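Local coordinates for protein aeromonas extracellular serine protease (Aeromonas sobria, PDB 3WQB) that cleaves peptide bonds after paired basic residues, one of them lysine, as a secreted, calcium-binding serine protease and probable virulence factor, at residues A450-V455 with L549-V554; Y383-G388 with V455-T460. The protein carries 1 engineered substitution. One frame throughout, in Å; residues are numbered along the deposited sequence.

Contact 1: residues A450-V455 with L549-V554. With CA (calcium ion), chain D.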
loop_
_atom_site.group_PDB
_atom_site.type_symbol
_atom_site.label_atom_id
_atom_site.label_comp_id
_atom_site.label_asym_id
_atom_site.label_seq_id
_atom_site.Cartn_x
_atom_site.Cartn_y
_atom_site.Cartn_z
ATOM N N ALA A 450 -6.812 1.296 -32.510
ATOM C CA ALA A 450 -7.429 1.134 -31.190
ATOM C C ALA A 450 -7.690 -0.324 -30.812
ATOM O O ALA A 450 -7.793 -0.658 -29.633
ATOM C CB ALA A 450 -8.727 1.936 -31.106
ATOM N N ALA A 451 -7.802 -1.193 -31.811
ATOM C CA ALA A 451 -8.179 -2.582 -31.586
ATOM C C ALA A 451 -7.190 -3.343 -30.706
ATOM O O ALA A 451 -5.973 -3.235 -30.884
ATOM C CB ALA A 451 -8.360 -3.299 -32.923
ATOM N N ILE A 452 -7.730 -4.103 -29.758
ATOM C CA ILE A 452 -6.935 -5.046 -28.979
ATOM C C ILE A 452 -7.426 -6.445 -29.358
ATOM O O ILE A 452 -8.415 -6.943 -28.811
ATOM C CB ILE A 452 -7.064 -4.824 -27.440
ATOM C CG1 ILE A 452 -6.766 -3.367 -27.053
ATOM C CG2 ILE A 452 -6.144 -5.794 -26.687
ATOM C CD1 ILE A 452 -7.244 -2.976 -25.656
ATOM N N ALA A 453 -6.748 -7.069 -30.309
ATOM C CA ALA A 453 -7.151 -8.401 -30.763
ATOM C C ALA A 453 -6.938 -9.435 -29.671
ATOM O O ALA A 453 -6.031 -9.301 -28.845
ATOM C CB ALA A 453 -6.380 -8.800 -32.013
ATOM N N ASP A 454 -7.778 -10.467 -29.659
ATOM C CA ASP A 454 -7.534 -11.624 -28.808
ATOM C C ASP A 454 -6.164 -12.198 -29.181
ATOM O O ASP A 454 -5.782 -12.172 -30.355
ATOM C CB ASP A 454 -8.624 -12.667 -29.053
ATOM C CG ASP A 454 -8.645 -13.759 -28.012
ATOM O OD1 ASP A 454 -8.140 -13.558 -26.883
ATOM O OD2 ASP A 454 -9.201 -14.839 -28.320
ATOM N N VAL A 455 -5.417 -12.681 -28.187
ATOM C CA VAL A 455 -4.088 -13.293 -28.406
ATOM C C VAL A 455 -3.285 -12.558 -29.487
ATOM O O VAL A 455 -2.926 -13.120 -30.526
ATOM C CB VAL A 455 -4.161 -14.848 -28.657
ATOM C CG1 VAL A 455 -4.464 -15.572 -27.364
ATOM C CG2 VAL A 455 -5.186 -15.243 -29.759
ATOM N N LEU A 549 2.636 3.552 -24.569
ATOM C CA LEU A 549 1.839 2.566 -23.850
ATOM C C LEU A 549 1.577 1.374 -24.753
ATOM O O LEU A 549 1.248 1.538 -25.930
ATOM C CB LEU A 549 0.507 3.172 -23.415
ATOM C CG LEU A 549 -0.335 2.303 -22.479
ATOM C CD1 LEU A 549 0.242 2.321 -21.064
ATOM C CD2 LEU A 549 -1.771 2.776 -22.483
ATOM N N GLU A 550 1.720 0.176 -24.195
ATOM C CA GLU A 550 1.495 -1.051 -24.942
ATOM C C GLU A 550 0.489 -1.896 -24.188
ATOM O O GLU A 550 0.634 -2.087 -22.986
ATOM C CB GLU A 550 2.810 -1.826 -25.102
ATOM C CG GLU A 550 3.801 -1.170 -26.035
ATOM C CD GLU A 550 5.038 -2.005 -26.300
ATOM O OE1 GLU A 550 5.224 -3.076 -25.672
ATOM O OE2 GLU A 550 5.831 -1.592 -27.166
ATOM N N VAL A 551 -0.538 -2.393 -24.881
ATOM C CA VAL A 551 -1.553 -3.254 -24.274
ATOM C C VAL A 551 -1.719 -4.484 -25.164
ATOM O O VAL A 551 -1.928 -4.333 -26.366
ATOM C CB VAL A 551 -2.916 -2.530 -24.136
ATOM C CG1 VAL A 551 -3.976 -3.456 -23.548
ATOM C CG2 VAL A 551 -2.773 -1.264 -23.288
ATOM N N THR A 552 -1.614 -5.679 -24.584
ATOM C CA THR A 552 -1.760 -6.928 -25.336
ATOM C C THR A 552 -2.689 -7.876 -24.598
ATOM O O THR A 552 -2.601 -8.011 -23.381
ATOM C CB THR A 552 -0.402 -7.651 -25.507
ATOM O OG1 THR A 552 0.599 -6.725 -25.943
ATOM C CG2 THR A 552 -0.516 -8.749 -26.548
ATOM N N ASP A 553 -3.579 -8.528 -25.343
ATOM C CA ASP A 553 -4.359 -9.648 -24.829
ATOM C C ASP A 553 -3.512 -10.906 -25.034
ATOM O O ASP A 553 -3.187 -11.263 -26.164
ATOM C CB ASP A 553 -5.707 -9.706 -25.576
ATOM C CG ASP A 553 -6.566 -10.921 -25.202
ATOM O OD1 ASP A 553 -6.044 -11.995 -24.822
ATOM O OD2 ASP A 553 -7.801 -10.808 -25.312
ATOM N N VAL A 554 -3.126 -11.545 -23.933
ATOM C CA VAL A 554 -2.133 -12.618 -23.975
ATOM C C VAL A 554 -2.691 -13.994 -23.604
ATOM O O VAL A 554 -1.937 -14.870 -23.173
ATOM C CB VAL A 554 -0.885 -12.298 -23.081
ATOM C CG1 VAL A 554 -0.180 -11.025 -23.557
ATOM C CG2 VAL A 554 -1.267 -12.211 -21.599
HETATM CA CA CA D . -8.312 -13.150 -24.651
HETATM O O HOH W 1 -3.738 -8.198 -28.137
#

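Contact 2: residues Y383-G388 with V455-T460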
loop_
_atom_site.group_PDB
_atom_site.type_symbol
_atom_site.label_atom_id
_atom_site.label_comp_id
_atom_site.label_asym_id
_atom_site.label_seq_id
_atom_site.Cartn_x
_atom_site.Cartn_y
_atom_site.Cartn_z
ATOM N N TYR A 383 1.508 -18.089 -25.296
ATOM C CA TYR A 383 0.248 -18.251 -26.010
ATOM C C TYR A 383 0.486 -18.358 -27.503
ATOM O O TYR A 383 1.578 -18.078 -27.983
ATOM C CB TYR A 383 -0.721 -17.102 -25.705
ATOM C CG TYR A 383 -0.336 -15.734 -26.241
ATOM C CD1 TYR A 383 0.500 -14.896 -25.512
ATOM C CD2 TYR A 383 -0.840 -15.269 -27.457
ATOM C CE1 TYR A 383 0.840 -13.633 -25.978
ATOM C CE2 TYR A 383 -0.511 -13.997 -27.938
ATOM C CZ TYR A 383 0.326 -13.179 -27.189
ATOM O OH TYR A 383 0.646 -11.912 -27.641
ATOM N N THR A 384 -0.554 -18.760 -28.224
ATOM C CA THR A 384 -0.505 -18.848 -29.671
ATOM C C THR A 384 -1.464 -17.805 -30.233
ATOM O O THR A 384 -2.638 -17.764 -29.851
ATOM C CB THR A 384 -0.895 -20.272 -30.138
ATOM O OG1 THR A 384 -0.024 -21.225 -29.517
ATOM C CG2 THR A 384 -0.799 -20.422 -31.661
ATOM N N SER A 385 -0.953 -16.968 -31.134
ATOM C CA SER A 385 -1.748 -15.918 -31.768
ATOM C C SER A 385 -2.742 -16.481 -32.787
ATOM O O SER A 385 -2.718 -17.679 -33.073
ATOM C CB SER A 385 -0.832 -14.901 -32.449
ATOM O OG SER A 385 -0.358 -15.415 -33.688
ATOM N N SER A 386 -3.598 -15.623 -33.348
ATOM C CA SER A 386 -4.583 -16.062 -34.349
ATOM C C SER A 386 -3.946 -16.461 -35.682
ATOM O O SER A 386 -4.582 -17.140 -36.497
ATOM C CB SER A 386 -5.668 -15.004 -34.574
ATOM O OG SER A 386 -6.468 -14.850 -33.416
ATOM N N THR A 387 -2.691 -16.061 -35.893
ATOM C CA THR A 387 -1.952 -16.469 -37.089
ATOM C C THR A 387 -1.083 -17.696 -36.818
ATOM O O THR A 387 -0.322 -18.131 -37.683
ATOM C CB THR A 387 -1.076 -15.328 -37.659
ATOM O OG1 THR A 387 -0.141 -14.889 -36.665
ATOM C CG2 THR A 387 -1.938 -14.159 -38.113
ATOM N N GLY A 388 -1.199 -18.249 -35.613
ATOM C CA GLY A 388 -0.411 -19.415 -35.227
ATOM C C GLY A 388 1.030 -19.101 -34.852
ATOM O O GLY A 388 1.874 -19.996 -34.830
ATOM N N VAL A 455 -5.417 -12.681 -28.187
ATOM C CA VAL A 455 -4.088 -13.293 -28.406
ATOM C C VAL A 455 -3.285 -12.558 -29.487
ATOM O O VAL A 455 -2.926 -13.120 -30.526
ATOM C CB VAL A 455 -4.161 -14.848 -28.657
ATOM C CG1 VAL A 455 -4.464 -15.572 -27.364
ATOM C CG2 VAL A 455 -5.186 -15.243 -29.759
ATOM N N GLY A 456 -2.997 -11.284 -29.227
ATOM C CA GLY A 456 -2.451 -10.408 -30.258
ATOM C C GLY A 456 -1.074 -10.786 -30.757
ATOM O O GLY A 456 -0.251 -11.306 -30.005
ATOM N N ASN A 457 -0.823 -10.526 -32.035
ATOM C CA ASN A 457 0.505 -10.724 -32.605
ATOM C C ASN A 457 1.534 -9.739 -32.088
ATOM O O ASN A 457 2.728 -10.034 -32.071
ATOM C CB ASN A 457 0.446 -10.646 -34.127
ATOM C CG ASN A 457 0.121 -11.975 -34.753
ATOM O OD1 ASN A 457 0.686 -12.997 -34.377
ATOM N ND2 ASN A 457 -0.782 -11.969 -35.719
ATOM N N SER A 458 1.056 -8.566 -31.683
ATOM C CA SER A 458 1.895 -7.508 -31.151
ATOM C C SER A 458 1.004 -6.618 -30.296
ATOM O O SER A 458 -0.218 -6.698 -30.394
ATOM C CB SER A 458 2.531 -6.687 -32.278
ATOM O OG SER A 458 1.553 -6.008 -33.039
ATOM N N PRO A 459 1.609 -5.766 -29.452
ATOM C CA PRO A 459 0.801 -4.895 -28.613
ATOM C C PRO A 459 0.030 -3.842 -29.395
ATOM O O PRO A 459 0.453 -3.402 -30.466
ATOM C CB PRO A 459 1.834 -4.200 -27.729
ATOM C CG PRO A 459 3.009 -5.101 -27.718
ATOM C CD PRO A 459 3.034 -5.725 -29.080
ATOM N N THR A 460 -1.112 -3.462 -28.842
ATOM C CA THR A 460 -1.810 -2.255 -29.234
ATOM C C THR A 460 -1.026 -1.125 -28.586
ATOM O O THR A 460 -0.827 -1.121 -27.377
ATOM C CB THR A 460 -3.242 -2.307 -28.706
ATOM O OG1 THR A 460 -3.880 -3.483 -29.218
ATOM C CG2 THR A 460 -4.033 -1.070 -29.102
HETATM O O HOH W 2 -3.927 -12.836 -33.034
#

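Contact 1: residues A450-V455 with L549-V554
Two aspartates, Asp-454 and Asp-553, meet here at a shared calcium ion, in a mostly buried contact of the P-domain between the loop leaving strand 451-452 and the end of strand 545-553. Asp-454 binds the metal through one oxygen, OD1, at 2.3 Å from the ion. Asp-553 takes it in a bidentate grip, with OD1 and OD2 each 2.5 Å from the calcium. The two carboxylate planes are turned 62° apart, and Asp-454 OD1 stands 3.2 Å from Asp-553 OD2, a close approach of like charges that the cation between them would offset. The CB of Asp-454 points away from the strand, but its CG lies anti to the backbone N (chi1 -167°), which swings OD1 back to the ion. Beyond the two segments, Asp-553 also has a polar partner in His-483. Away from the metal a water bridges the backbones: its oxygen lies 2.6 Å from Ala-453 O, to which it donates, and 2.8 Å from Asp-553 N, from which it accepts. Val-455 N sends a weak hydrogen bond of 3.5 Å to Asp-553 OD1, and the CA of Val-455 makes a C-H...O contact with Asp-553 O. Farther from the ion the contact turns apolar: Ile-452 lays its CD1 3.9 Å from Val-551 CG1, while its CG2 branch packs over the N and CB of Asp-553. Leu-489 touches both Ile-452 and Val-551. Asp-488, Ala-555, Asn-578 and Asn-579 supply the other four ligands, giving seven protein oxygens round the metal. Loops and a strand end distant in sequence thus converge on one ion, forming the third calcium site of the protease, within its furin-type P-domain.

Contact 2: residues Y383-G388 with V455-T460
Ser-385 OG is held three ways: it donates to Asn-457 OD1 at 2.7 Å, standing 35° out of the carbonyl plane, accepts from Thr-387 N in an ST turn, and is also hydrogen-bonded to Lys-389 N. The other arm of the Asn-457 amide, ND2, donates to Thr-387 OG1 at 3.1 Å, with the acceptor close to the amide plane. With its oxygen and its nitrogen each bonded, the carboxamide is fixed in rotation. A type I turn, closed by Gly-388 N to Ser-385 O, carries these hydroxyls. Tyr-383 OH gives Gly-456 O a short bond of 2.6 Å in the carbonyl plane, and that oxygen lies at the ring edge; Arg-391 is a second partner of the hydroxyl. With CG between the backbone N and carbonyl carbon (chi1 68°), the ring reaches alongside Val-455, whose CB and CG1 are both 3.6 Å from Tyr-383 CD2. Both methyls of Val-455 also pack near Thr-384 O. A water accepts from Ser-386 N and donates to Val-455 O, bridging the backbones. The turn of the beta-hairpin 379-384/390-396, in the peptidase S8 part of the chain, packs against loop 455-460 of the P-domain, consistent with an interdomain contact.

Overall arrangement
Contacts 1 and 2 lie with centres about 8 Å apart and share Val-455, which follows the calcium ligand Asp-454 and packs on the hairpin. Direct bonds also join them: Thr-460 N to Val-551 O and Thr-460 OG1 to Ala-451 O, both at 2.7 Å and both probable hydrogen bonds, tie the far end of loop 455-460 to the strands of contact 1. Tyr-383 CD1 packs 3.4 Å from Val-554 O, setting the hairpin against the residue just after strand 545-553. The nearest atom of the Val-455 side chain is about 5 Å from the calcium, making contact 2 a neighbour of the metal site, consistent with the site and the hairpin fixing the same loop.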